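Long-range contacts in protoporphyrinogen oxidase (Exiguobacterium sibiricum, PDB 3LOV), which probably oxidises coproporphyrinogen III to coproporphyrin III with oxygen, using FAD, in the coproporphyrin-dependent route of heme b synthesis: residues V45-E50 / G234-I239; I76-K81 / I239-E244. One frame throughout, in Å; residues are numbered along the deposited sequence. Where two conformers were deposited one is given.

Interaction 1 of 2, residues V45-E50 / G234-I239; sequences VATYRE and GLESLI
Thr47 and Glu236 are joined by two hydrogen bonds that run in opposite directions. The backbone N of Thr47 donates to Glu236 OE1 at 2.7 Å. The bond is nearly straight (174°) and meets the oxygen on its anti side, somewhat out of the carboxylate plane. In return, Glu236 N donates to Thr47 OG1 at 2.9 Å. The two side chains lie alongside each other, pointing opposite ways: Glu236 reaches out with CG anti to its backbone N (chi1 -162°) and an extended chain. Thr47 OG1 also bonds to Glu56, whose other carboxylate oxygen takes Leu235 N. Leu235 N and Glu236 N, near the start of helix 235-245, thus meet the side chains of Glu56 and Thr47.

Arg49 adds a long salt bridge, NH2 to Glu236 OE1 at 3.6 Å. The guanidinium and carboxylate planes are 40° apart, and Glu236 CB lies over one guanidinium face. The stronger partner of Arg49 is Glu240, while Arg40 pairs with Glu236 OE2. An alanine in place of Glu236 would probably leave the Thr47 amide without its acceptor and take a carboxylate partner from both Arg40 and Arg49. Gly234 O accepts hydrogen bonds from both Ser237 OG, at 2.6 Å, and Ser237 N.

Beyond the polar groups, Val45 CG1 packs on Leu235 CB at 3.8 Å and on Ile239 CG1 at 3.9 Å. Thr47 CG2 lies 4.0 Å from Gly234 CA, where a CB would clash with it.

Val45 also touches Leu447, an FAD-binding residue, and its side chain is about 5 Å from the FAD at the nearest atoms. The contact sets the start of helix 235-245 against a chain that follows the FAD-binding Lys44, in the Rossmann-type FAD-binding part of the flavin-containing amine oxidoreductase fold.

Interaction 2 of 2, residues I76-K81 / I239-E244; sequences IGLGEK and IERLEE
Ile76 and Arg241 form the close-packed part of this contact. Their side chains overlap lengthwise, each reaching toward the other's backbone, with Ile76 CD1 3.5 Å from Arg241 CG. Ile76 CD1 also meets Leu242 CD2 at 4.0 Å. Leu78 crosses the arginine, and its CD1 lies 3.7 Å from Arg241 CB. Deeper in the fold, Tyr21 and Leu17 of helix 14-26 touch Ile76 and Leu242 respectively.

The turn that brings Ile76 and Leu78 here is a Schellman motif ending helix 68-75. Gly77, with its positive phi of 87°, is the C-prime residue.

The polar end of Arg241 lies on the looser side, near exposed Gly77 and Glu244. The arginine chain bends at chi2 and chi3 (56° and 57°), which curls the guanidinium back to the turn. NH1 of Arg241 donates to Ile76 O at 3.0 Å, with that oxygen in the guanidinium plane. Leu78 CD2 lies over one guanidinium face. Glu244 OE2 sits 3.2 Å from Arg241 NE, well out of the guanidinium plane, so it pairs by charge alone. Arg241 was modelled in two conformers, and the contacts of its side chain given here describe one of them.

Interactions 1 and 2 share helix 235-245 and meet at Ile239. Their centres are about 11 Å apart. Interaction 1 uses the first turn of the helix and interaction 2 the part that follows. Along the chain the segments alternate: 45-50, 76-81, 234-239, then 239-244. One helix therefore gathers two earlier pieces of chain, far from it in sequence. The contacts also touch directly, through a salt bridge of Arg49 NH2 with Glu240 OE2 at 2.8 Å and packing of Leu238 CD1 on Ile76 CD1 at 3.6 Å. Interaction 1 lies nearer the FAD. Strand 250-252, which follows the helix, is an outermost strand of the parallel five-stranded sheet.

Interaction 1 of 2, residues V45-E50 / G234-I239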
ATOM      1  N   VAL A  45      -0.039  -6.295   8.708  1.00 18.80           N
ATOM      2  CA  VAL A  45       1.352  -6.743   8.727  1.00 17.02           C
ATOM      3  C   VAL A  45       1.346  -8.064   9.463  1.00 17.46           C
ATOM      4  O   VAL A  45       0.893  -8.130  10.591  1.00 20.01           O
ATOM      5  CB  VAL A  45       2.318  -5.757   9.441  1.00 17.50           C
ATOM      6  CG1 VAL A  45       3.708  -6.368   9.580  1.00 17.87           C
ATOM      7  CG2 VAL A  45       2.393  -4.375   8.761  1.00 13.82           C
ATOM      8  N   ALA A  46       1.812  -9.114   8.809  1.00 17.80           N
ATOM      9  CA  ALA A  46       1.969 -10.429   9.425  1.00 21.54           C
ATOM     10  C   ALA A  46       3.068 -11.187   8.650  1.00 23.82           C
ATOM     11  O   ALA A  46       3.150 -11.054   7.427  1.00 23.76           O
ATOM     12  CB  ALA A  46       0.642 -11.184   9.361  1.00 19.27           C
ATOM     13  N   THR A  47       3.930 -11.953   9.333  1.00 25.70           N
ATOM     14  CA  THR A  47       5.020 -12.651   8.644  1.00 22.05           C
ATOM     15  C   THR A  47       5.029 -14.120   9.030  1.00 23.26           C
ATOM     16  O   THR A  47       5.067 -14.463  10.216  1.00 23.05           O
ATOM     17  CB  THR A  47       6.393 -12.050   8.974  1.00 22.68           C
ATOM     18  OG1 THR A  47       6.342 -10.623   8.901  1.00 22.00           O
ATOM     19  CG2 THR A  47       7.484 -12.598   8.028  1.00 24.65           C
ATOM     20  N   TYR A  48       4.972 -14.985   8.027  1.00 22.49           N
ATOM     21  CA  TYR A  48       5.136 -16.425   8.252  1.00 25.72           C
ATOM     22  C   TYR A  48       6.620 -16.753   8.516  1.00 27.61           C
ATOM     23  O   TYR A  48       7.485 -16.513   7.653  1.00 25.43           O
ATOM     24  CB  TYR A  48       4.646 -17.208   7.041  1.00 27.81           C
ATOM     25  CG  TYR A  48       4.691 -18.729   7.199  1.00 32.09           C
ATOM     26  CD1 TYR A  48       3.716 -19.410   7.931  1.00 35.42           C
ATOM     27  CD2 TYR A  48       5.692 -19.473   6.596  1.00 36.24           C
ATOM     28  CE1 TYR A  48       3.756 -20.784   8.069  1.00 35.06           C
ATOM     29  CE2 TYR A  48       5.746 -20.852   6.731  1.00 34.77           C
ATOM     30  CZ  TYR A  48       4.775 -21.495   7.461  1.00 31.75           C
ATOM     31  OH  TYR A  48       4.828 -22.851   7.578  1.00 33.76           O
ATOM     32  N   ARG A  49       6.898 -17.298   9.704  1.00 30.22           N
ATOM     33  CA  ARG A  49       8.265 -17.534  10.175  1.00 32.31           C
ATOM     34  C   ARG A  49       8.391 -18.927  10.794  1.00 34.17           C
ATOM     35  O   ARG A  49       8.526 -19.059  11.979  1.00 36.30           O
ATOM     36  CB  ARG A  49       8.641 -16.472  11.199  1.00 30.13           C
ATOM     37  CG  ARG A  49       8.869 -15.082  10.600  1.00 30.89           C
ATOM     38  CD  ARG A  49       9.025 -14.001  11.689  1.00 30.66           C
ATOM     39  NE  ARG A  49       7.776 -13.764  12.397  1.00 26.91           N
ATOM     40  CZ  ARG A  49       7.631 -13.018  13.497  1.00 33.71           C
ATOM     41  NH1 ARG A  49       8.657 -12.415  14.072  1.00 27.96           N
ATOM     42  NH2 ARG A  49       6.423 -12.873  14.028  1.00 35.79           N
ATOM     43  N   GLU A  50       8.276 -19.970   9.991  1.00 36.01           N
ATOM     44  CA  GLU A  50       8.469 -21.336  10.480  1.00 35.21           C
ATOM     45  C   GLU A  50       9.364 -21.970   9.462  1.00 35.06           C
ATOM     46  O   GLU A  50       9.444 -21.485   8.336  1.00 30.71           O
ATOM     47  CB  GLU A  50       7.166 -22.129  10.537  1.00 37.24           C
ATOM     48  CG  GLU A  50       6.004 -21.461  11.251  1.00 37.38           C
ATOM     49  CD  GLU A  50       6.132 -21.478  12.750  1.00 43.94           C
ATOM     50  OE1 GLU A  50       6.974 -22.245  13.291  1.00 49.85           O
ATOM     51  OE2 GLU A  50       5.384 -20.706  13.388  1.00 50.92           O
ATOM     52  N   GLY A 234      11.746 -10.036   9.296  1.00 19.84           N
ATOM     53  CA  GLY A 234      10.345  -9.977   8.840  1.00 17.59           C
ATOM     54  C   GLY A 234       9.668  -8.730   9.357  1.00 19.56           C
ATOM     55  O   GLY A 234      10.073  -8.190  10.395  1.00 18.39           O
ATOM     56  N   LEU A 235       8.645  -8.253   8.639  1.00 20.30           N
ATOM     57  CA  LEU A 235       8.026  -6.979   9.001  1.00 19.13           C
ATOM     58  C   LEU A 235       7.259  -7.145  10.291  1.00 17.13           C
ATOM     59  O   LEU A 235       7.103  -6.189  11.051  1.00 18.83           O
ATOM     60  CB  LEU A 235       7.156  -6.413   7.881  1.00 21.54           C
ATOM     61  CG  LEU A 235       7.840  -5.687   6.718  1.00 21.86           C
ATOM     62  CD1 LEU A 235       6.765  -5.124   5.822  1.00 20.50           C
ATOM     63  CD2 LEU A 235       8.753  -4.591   7.176  1.00 26.36           C
ATOM     64  N   GLU A 236       6.835  -8.357  10.615  1.00 19.07           N
ATOM     65  CA  GLU A 236       6.152  -8.540  11.893  1.00 19.89           C
ATOM     66  C   GLU A 236       7.084  -8.255  13.095  1.00 21.51           C
ATOM     67  O   GLU A 236       6.619  -7.823  14.172  1.00 19.26           O
ATOM     68  CB  GLU A 236       5.510  -9.928  11.980  1.00 20.94           C
ATOM     69  CG  GLU A 236       4.427 -10.021  13.074  1.00 23.10           C
ATOM     70  CD  GLU A 236       3.571 -11.310  13.044  1.00 24.19           C
ATOM     71  OE1 GLU A 236       3.571 -12.064  12.035  1.00 18.06           O
ATOM     72  OE2 GLU A 236       2.849 -11.528  14.025  1.00 26.65           O
ATOM     73  N   SER A 237       8.398  -8.419  12.903  1.00 22.45           N
ATOM     74  CA  SER A 237       9.360  -8.109  13.984  1.00 23.02           C
ATOM     75  C   SER A 237       9.333  -6.620  14.331  1.00 22.69           C
ATOM     76  O   SER A 237       9.505  -6.259  15.475  1.00 22.13           O
ATOM     77  CB  SER A 237      10.768  -8.597  13.676  1.00 20.88           C
ATOM     78  OG  SER A 237      11.352  -7.866  12.650  1.00 21.03           O
ATOM     79  N   LEU A 238       9.002  -5.772  13.364  1.00 23.08           N
ATOM     80  CA  LEU A 238       8.789  -4.360  13.656  1.00 21.52           C
ATOM     81  C   LEU A 238       7.614  -4.176  14.615  1.00 21.34           C
ATOM     82  O   LEU A 238       7.710  -3.395  15.548  1.00 21.40           O
ATOM     83  CB  LEU A 238       8.585  -3.546  12.382  1.00 21.98           C
ATOM     84  CG  LEU A 238       7.959  -2.149  12.477  1.00 26.74           C
ATOM     85  CD1 LEU A 238       8.833  -1.202  13.287  1.00 15.61           C
ATOM     86  CD2 LEU A 238       7.672  -1.622  11.060  1.00 20.18           C
ATOM     87  N   ILE A 239       6.507  -4.885  14.374  1.00 22.10           N
ATOM     88  CA  ILE A 239       5.314  -4.800  15.245  1.00 21.51           C
ATOM     89  C   ILE A 239       5.677  -5.217  16.701  1.00 17.56           C
ATOM     90  O   ILE A 239       5.393  -4.491  17.659  1.00 17.98           O
ATOM     91  CB  ILE A 239       4.157  -5.666  14.675  1.00 19.32           C
ATOM     92  CG1 ILE A 239       3.774  -5.203  13.250  1.00 16.34           C
ATOM     93  CG2 ILE A 239       3.002  -5.675  15.570  1.00 13.13           C
ATOM     94  CD1 ILE A 239       3.457  -3.704  13.083  1.00 14.19           C
TER

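Interaction 2 of 2, residues I76-K81 / I239-E244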
ATOM      1  N   ILE A  76      14.288   2.247  17.253  1.00 25.01           N
ATOM      2  CA  ILE A  76      13.886   1.104  18.088  1.00 25.71           C
ATOM      3  C   ILE A  76      14.870  -0.092  18.002  1.00 24.28           C
ATOM      4  O   ILE A  76      14.630  -1.168  18.532  1.00 22.50           O
ATOM      5  CB  ILE A  76      12.363   0.720  17.837  1.00 25.33           C
ATOM      6  CG1 ILE A  76      12.164  -0.103  16.563  1.00 28.86           C
ATOM      7  CG2 ILE A  76      11.487   1.990  17.823  1.00 22.91           C
ATOM      8  CD1 ILE A  76      10.693  -0.601  16.304  1.00 20.86           C
ATOM      9  N   GLY A  77      15.993   0.114  17.328  1.00 25.60           N
ATOM     10  CA  GLY A  77      17.071  -0.869  17.339  1.00 26.46           C
ATOM     11  C   GLY A  77      16.995  -1.964  16.311  1.00 27.08           C
ATOM     12  O   GLY A  77      17.576  -3.032  16.499  1.00 25.79           O
ATOM     13  N   LEU A  78      16.298  -1.722  15.203  1.00 26.15           N
ATOM     14  CA  LEU A  78      16.175  -2.757  14.190  1.00 24.61           C
ATOM     15  C   LEU A  78      16.931  -2.444  12.913  1.00 23.45           C
ATOM     16  O   LEU A  78      16.828  -3.200  11.948  1.00 24.92           O
ATOM     17  CB  LEU A  78      14.691  -3.047  13.878  1.00 24.50           C
ATOM     18  CG  LEU A  78      13.897  -3.769  14.965  1.00 27.41           C
ATOM     19  CD1 LEU A  78      12.388  -3.812  14.574  1.00 29.11           C
ATOM     20  CD2 LEU A  78      14.453  -5.163  15.195  1.00 22.84           C
ATOM     21  N   GLY A  79      17.697  -1.356  12.907  1.00 24.66           N
ATOM     22  CA  GLY A  79      18.473  -0.926  11.724  1.00 24.14           C
ATOM     23  C   GLY A  79      19.337  -2.027  11.133  1.00 23.95           C
ATOM     24  O   GLY A  79      19.434  -2.170   9.923  1.00 20.65           O
ATOM     25  N   GLU A  80      19.956  -2.823  11.995  1.00 26.02           N
ATOM     26  CA  GLU A  80      20.861  -3.889  11.538  1.00 29.14           C
ATOM     27  C   GLU A  80      20.171  -4.988  10.717  1.00 29.39           C
ATOM     28  O   GLU A  80      20.845  -5.740  10.046  1.00 25.75           O
ATOM     29  CB  GLU A  80      21.605  -4.518  12.715  1.00 29.27           C
ATOM     30  CG  GLU A  80      20.701  -5.247  13.685  1.00 40.23           C
ATOM     31  CD  GLU A  80      21.431  -5.656  14.949  1.00 46.02           C
ATOM     32  OE1 GLU A  80      22.637  -5.350  15.052  1.00 59.83           O
ATOM     33  OE2 GLU A  80      20.810  -6.282  15.828  1.00 32.86           O
ATOM     34  N   LYS A  81      18.830  -5.052  10.755  1.00 28.16           N
ATOM     35  CA  LYS A  81      18.062  -6.048  10.008  1.00 25.12           C
ATOM     36  C   LYS A  81      17.541  -5.557   8.661  1.00 21.31           C
ATOM     37  O   LYS A  81      16.880  -6.275   7.950  1.00 25.88           O
ATOM     38  CB  LYS A  81      16.882  -6.496  10.869  1.00 26.13           C
ATOM     39  CG  LYS A  81      17.264  -6.956  12.272  1.00 24.86           C
ATOM     40  CD  LYS A  81      18.286  -8.102  12.243  1.00 32.30           C
ATOM     41  CE  LYS A  81      18.615  -8.572  13.649  1.00 31.29           C
ATOM     42  NZ  LYS A  81      19.552  -9.704  13.600  1.00 32.66           N
ATOM     43  N   ILE A 239       6.507  -4.885  14.374  1.00 22.10           N
ATOM     44  CA  ILE A 239       5.314  -4.800  15.245  1.00 21.51           C
ATOM     45  C   ILE A 239       5.677  -5.217  16.701  1.00 17.56           C
ATOM     46  O   ILE A 239       5.393  -4.491  17.659  1.00 17.98           O
ATOM     47  CB  ILE A 239       4.157  -5.666  14.675  1.00 19.32           C
ATOM     48  CG1 ILE A 239       3.774  -5.203  13.250  1.00 16.34           C
ATOM     49  CG2 ILE A 239       3.002  -5.675  15.570  1.00 13.13           C
ATOM     50  CD1 ILE A 239       3.457  -3.704  13.083  1.00 14.19           C
ATOM     51  N   GLU A 240       6.363  -6.338  16.797  1.00 17.70           N
ATOM     52  CA  GLU A 240       6.803  -6.933  18.046  1.00 20.89           C
ATOM     53  C   GLU A 240       7.722  -5.995  18.802  1.00 22.04           C
ATOM     54  O   GLU A 240       7.527  -5.779  19.990  1.00 21.34           O
ATOM     55  CB  GLU A 240       7.490  -8.280  17.761  1.00 19.49           C
ATOM     56  CG  GLU A 240       6.494  -9.363  17.455  1.00 22.91           C
ATOM     57  CD  GLU A 240       7.053 -10.551  16.668  1.00 24.73           C
ATOM     58  OE1 GLU A 240       8.190 -10.506  16.161  1.00 25.83           O
ATOM     59  OE2 GLU A 240       6.335 -11.552  16.541  1.00 25.59           O
ATOM     60  N   ARG A 241       8.688  -5.380  18.117  1.00 22.64           N
ATOM     61  CA  ARG A 241       9.601  -4.445  18.778  0.70 21.74           C
ATOM     62  C   ARG A 241       8.879  -3.183  19.215  1.00 22.67           C
ATOM     63  O   ARG A 241       9.179  -2.634  20.275  1.00 20.03           O
ATOM     64  CB  ARG A 241      10.783  -4.082  17.863  0.70 24.34           C
ATOM     65  CG  ARG A 241      11.819  -3.111  18.450  0.70 26.99           C
ATOM     66  CD  ARG A 241      12.418  -3.593  19.779  0.70 35.24           C
ATOM     67  NE  ARG A 241      13.045  -4.912  19.652  0.70 32.71           N
ATOM     68  CZ  ARG A 241      14.282  -5.139  19.197  0.70 35.98           C
ATOM     69  NH1 ARG A 241      15.079  -4.136  18.815  0.70 37.55           N
ATOM     70  NH2 ARG A 241      14.729  -6.389  19.119  0.70 32.68           N
ATOM     71  N   LEU A 242       7.917  -2.700  18.416  1.00 21.09           N
ATOM     72  CA  LEU A 242       7.180  -1.514  18.863  1.00 21.18           C
ATOM     73  C   LEU A 242       6.471  -1.773  20.188  1.00 21.14           C
ATOM     74  O   LEU A 242       6.539  -0.949  21.107  1.00 24.45           O
ATOM     75  CB  LEU A 242       6.135  -1.024  17.837  1.00 21.81           C
ATOM     76  CG  LEU A 242       6.730  -0.223  16.696  1.00 21.60           C
ATOM     77  CD1 LEU A 242       5.708  -0.129  15.554  1.00 18.29           C
ATOM     78  CD2 LEU A 242       7.229   1.161  17.194  1.00 18.29           C
ATOM     79  N   GLU A 243       5.802  -2.910  20.287  1.00 21.49           N
ATOM     80  CA  GLU A 243       5.108  -3.242  21.510  1.00 23.32           C
ATOM     81  C   GLU A 243       6.100  -3.293  22.657  1.00 25.43           C
ATOM     82  O   GLU A 243       5.891  -2.690  23.717  1.00 26.83           O
ATOM     83  CB  GLU A 243       4.373  -4.580  21.417  1.00 22.79           C
ATOM     84  CG  GLU A 243       3.535  -4.805  22.675  1.00 28.12           C
ATOM     85  CD  GLU A 243       2.796  -6.102  22.745  1.00 30.48           C
ATOM     86  OE1 GLU A 243       3.047  -7.004  21.929  1.00 32.76           O
ATOM     87  OE2 GLU A 243       1.962  -6.221  23.671  1.00 37.65           O
ATOM     88  N   GLU A 244       7.182  -4.018  22.434  1.00 27.47           N
ATOM     89  CA  GLU A 244       8.258  -4.166  23.428  1.00 29.32           C
ATOM     90  C   GLU A 244       8.840  -2.825  23.962  1.00 28.07           C
ATOM     91  O   GLU A 244       9.030  -2.685  25.141  1.00 29.32           O
ATOM     92  CB  GLU A 244       9.321  -5.056  22.797  1.00 30.21           C
ATOM     93  CG  GLU A 244      10.446  -5.552  23.652  1.00 42.40           C
ATOM     94  CD  GLU A 244      11.467  -6.265  22.769  1.00 56.06           C
ATOM     95  OE1 GLU A 244      11.068  -7.236  22.086  1.00 65.35           O
ATOM     96  OE2 GLU A 244      12.634  -5.816  22.703  1.00 58.67           O
TER